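Local coordinates for protein trehalose monomycolate exporter MmpL3 (Mycobacterium tuberculosis, PDB 7NVH) that probably exports trehalose monomycolate across the inner membrane, supplying mycolic acids for the mycobacterial cell envelope, at residues Leu208-Ala220 with Leu320-Leu333. Residues are numbered along the deposited sequence; the frame is centred on the assembly and turned at random.
Sequences LPVMVGGLCIAGA and LSAILSITVLPACL
Leu208 lies over a patch built by Leu329, Cys332 and Leu333, and its path from root to tip illustrates how one branched side chain can serve several partners on an opposing helix. Its CB starts against Leu329 CD1, 3.8 Å away. At CG, set anti to the carbonyl carbon (chi1 -77°), the chain forks: CD1 reaches Leu333 CD2 at 3.7 Å, while CD2 settles on Cys332 CB at 3.8 Å. The CD1 methyl of Leu329 touches Val212 CG2 as well as Leu208, residues one turn apart; the Val212 and Leu329 side chains meet nearly at right angles.

Farther along, the roles are exchanged. Leu324 sends its CB alongside Val212 CG1 (4.0 Å), the two side chains running past each other in opposite directions, and its CD1 extends to Leu215 CB at 3.6 Å and lies against the Cys216 backbone N and CB and the Val212 carbonyl oxygen. Leu320 CD2 lies on the backbone of Gly219, which has no side chain to stand in the way. Cys216 turns its sulfur to the CB of Ser321.

The two serines beside this apolar seam bond within their own helix: Ser325 OG donates to Ser321 O at 2.8 Å, from the face of the carbonyl opposite to Ser325 N, and Ser321 OG bonds to Val318 O. Both serine side chains touch Tyr252 of helix 248-265.

Segment 320-333 is kinked at Pro330, whose nitrogen lacks a bond to the preceding turn. The segment axes approach to 9.2 Å at 139° between their directions, a buried, obliquely antiparallel pairing of helices 203-227 and 305-336 within the membrane helix bundle of an RND-type MmpL transporter.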
# COMPACT_ATOMS: atom_id res chain seq x y z
N LEU A 208 25.51 7.33 9.29
CA LEU A 208 24.74 6.77 10.40
C LEU A 208 23.25 6.66 10.10
O LEU A 208 22.67 5.60 10.40
CB LEU A 208 25.00 7.58 11.67
CG LEU A 208 26.34 7.31 12.36
CD1 LEU A 208 26.52 8.21 13.56
CD2 LEU A 208 26.44 5.85 12.76
N PRO A 209 22.57 7.67 9.56
CA PRO A 209 21.17 7.45 9.17
C PRO A 209 21.00 6.36 8.12
O PRO A 209 19.99 5.64 8.16
CB PRO A 209 20.74 8.82 8.63
CG PRO A 209 21.62 9.78 9.34
CD PRO A 209 22.94 9.09 9.41
N VAL A 210 21.94 6.21 7.20
CA VAL A 210 21.86 5.14 6.21
C VAL A 210 21.97 3.78 6.90
O VAL A 210 21.25 2.84 6.57
CB VAL A 210 22.95 5.31 5.14
CG1 VAL A 210 22.93 4.13 4.18
CG2 VAL A 210 22.74 6.60 4.38
N MET A 211 22.89 3.67 7.87
CA MET A 211 23.03 2.42 8.60
C MET A 211 21.76 2.08 9.38
O MET A 211 21.32 0.93 9.39
CB MET A 211 24.23 2.50 9.54
CG MET A 211 24.28 1.43 10.61
SD MET A 211 25.81 1.48 11.56
CE MET A 211 25.77 -0.13 12.36
N VAL A 212 21.16 3.08 10.02
CA VAL A 212 19.93 2.86 10.77
C VAL A 212 18.81 2.44 9.82
O VAL A 212 18.03 1.53 10.13
CB VAL A 212 19.55 4.11 11.58
CG1 VAL A 212 18.18 3.94 12.21
CG2 VAL A 212 20.60 4.38 12.64
N GLY A 213 18.71 3.09 8.66
CA GLY A 213 17.69 2.70 7.70
C GLY A 213 17.87 1.29 7.18
O GLY A 213 16.90 0.54 7.05
N GLY A 214 19.11 0.91 6.88
CA GLY A 214 19.37 -0.44 6.41
C GLY A 214 19.06 -1.48 7.47
O GLY A 214 18.47 -2.52 7.17
N LEU A 215 19.44 -1.21 8.71
CA LEU A 215 19.11 -2.12 9.80
C LEU A 215 17.60 -2.23 9.98
O LEU A 215 17.07 -3.31 10.25
CB LEU A 215 19.78 -1.66 11.09
CG LEU A 215 21.28 -1.92 11.21
CD1 LEU A 215 21.78 -1.45 12.56
CD2 LEU A 215 21.59 -3.39 11.01
N CYS A 216 16.90 -1.10 9.84
CA CYS A 216 15.44 -1.12 9.97
C CYS A 216 14.80 -1.96 8.89
O CYS A 216 13.90 -2.76 9.17
CB CYS A 216 14.90 0.31 9.93
SG CYS A 216 13.10 0.41 9.93
N ILE A 217 15.24 -1.80 7.64
CA ILE A 217 14.63 -2.58 6.57
C ILE A 217 15.03 -4.05 6.63
O ILE A 217 14.29 -4.91 6.14
CB ILE A 217 14.93 -2.00 5.17
CG1 ILE A 217 16.35 -2.36 4.72
CG2 ILE A 217 14.69 -0.50 5.15
CD1 ILE A 217 16.71 -1.80 3.36
N ALA A 218 16.19 -4.37 7.20
CA ALA A 218 16.53 -5.78 7.40
C ALA A 218 15.67 -6.41 8.49
O ALA A 218 15.08 -7.47 8.29
CB ALA A 218 18.01 -5.93 7.73
N GLY A 219 15.59 -5.75 9.65
CA GLY A 219 14.80 -6.29 10.74
C GLY A 219 13.31 -6.32 10.47
O GLY A 219 12.62 -7.24 10.93
N ALA A 220 12.79 -5.34 9.74
CA ALA A 220 11.37 -5.35 9.41
C ALA A 220 11.04 -6.48 8.44
O ALA A 220 9.99 -7.11 8.57
CB ALA A 220 10.96 -4.00 8.82
N LEU A 320 10.55 -0.62 14.80
CA LEU A 320 11.96 -0.96 14.71
C LEU A 320 12.81 0.26 14.42
O LEU A 320 13.91 0.40 14.96
CB LEU A 320 12.18 -2.03 13.64
CG LEU A 320 13.55 -2.67 13.79
CD1 LEU A 320 13.71 -3.27 15.18
CD2 LEU A 320 13.75 -3.71 12.74
N SER A 321 12.32 1.17 13.56
CA SER A 321 13.07 2.39 13.28
C SER A 321 13.23 3.23 14.54
O SER A 321 14.32 3.74 14.82
CB SER A 321 12.37 3.19 12.19
OG SER A 321 11.13 3.70 12.64
N ALA A 322 12.16 3.38 15.32
CA ALA A 322 12.26 4.15 16.56
C ALA A 322 13.19 3.48 17.56
O ALA A 322 14.02 4.14 18.19
CB ALA A 322 10.88 4.34 17.17
N ILE A 323 13.07 2.16 17.72
CA ILE A 323 13.91 1.45 18.68
C ILE A 323 15.37 1.56 18.28
O ILE A 323 16.24 1.79 19.12
CB ILE A 323 13.45 -0.01 18.82
CG1 ILE A 323 12.11 -0.07 19.56
CG2 ILE A 323 14.47 -0.81 19.59
CD1 ILE A 323 11.34 -1.35 19.33
N LEU A 324 15.66 1.40 16.99
CA LEU A 324 17.02 1.61 16.50
C LEU A 324 17.50 3.02 16.80
O LEU A 324 18.58 3.21 17.36
CB LEU A 324 17.08 1.33 15.00
CG LEU A 324 17.11 -0.12 14.53
CD1 LEU A 324 17.10 -0.15 13.03
CD2 LEU A 324 18.36 -0.80 15.05
N SER A 325 16.68 4.02 16.46
CA SER A 325 17.11 5.41 16.59
C SER A 325 17.35 5.79 18.05
O SER A 325 18.14 6.70 18.31
CB SER A 325 16.07 6.33 15.97
OG SER A 325 15.90 6.04 14.60
N ILE A 326 16.68 5.13 18.99
CA ILE A 326 16.90 5.45 20.40
C ILE A 326 17.84 4.49 21.11
O ILE A 326 18.21 4.74 22.26
CB ILE A 326 15.56 5.52 21.18
CG1 ILE A 326 15.07 4.12 21.53
CG2 ILE A 326 14.53 6.31 20.39
CD1 ILE A 326 13.79 4.12 22.33
N THR A 327 18.25 3.39 20.46
CA THR A 327 19.15 2.43 21.09
C THR A 327 20.52 2.39 20.43
O THR A 327 21.54 2.60 21.10
CB THR A 327 18.53 1.03 21.06
OG1 THR A 327 18.02 0.77 19.74
CG2 THR A 327 17.39 0.93 22.05
N VAL A 328 20.58 2.12 19.13
CA VAL A 328 21.86 1.96 18.45
C VAL A 328 22.48 3.31 18.13
O VAL A 328 23.66 3.54 18.40
CB VAL A 328 21.69 1.10 17.19
CG1 VAL A 328 22.96 1.13 16.36
CG2 VAL A 328 21.33 -0.32 17.55
N LEU A 329 21.69 4.20 17.55
CA LEU A 329 22.22 5.50 17.13
C LEU A 329 22.79 6.30 18.30
O LEU A 329 23.88 6.87 18.14
CB LEU A 329 21.14 6.27 16.37
CG LEU A 329 21.61 7.54 15.67
CD1 LEU A 329 22.70 7.21 14.67
CD2 LEU A 329 20.45 8.21 14.98
N PRO A 330 22.13 6.41 19.46
CA PRO A 330 22.80 7.07 20.59
C PRO A 330 24.08 6.38 21.00
O PRO A 330 25.05 7.05 21.37
CB PRO A 330 21.74 7.01 21.69
CG PRO A 330 20.46 6.99 20.96
CD PRO A 330 20.73 6.09 19.79
N ALA A 331 24.14 5.05 20.93
CA ALA A 331 25.38 4.34 21.23
C ALA A 331 26.44 4.62 20.17
O ALA A 331 27.61 4.82 20.49
CB ALA A 331 25.12 2.84 21.35
N CYS A 332 26.04 4.63 18.89
CA CYS A 332 26.97 4.96 17.82
C CYS A 332 27.56 6.34 18.02
O CYS A 332 28.76 6.55 17.80
CB CYS A 332 26.26 4.88 16.47
SG CYS A 332 26.20 3.24 15.72
N LEU A 333 26.74 7.30 18.44
CA LEU A 333 27.22 8.65 18.67
C LEU A 333 28.07 8.75 19.93
O LEU A 333 29.02 9.53 19.97
CB LEU A 333 26.03 9.61 18.74
CG LEU A 333 25.22 9.71 17.45
CD1 LEU A 333 23.88 10.37 17.71
CD2 LEU A 333 25.99 10.48 16.40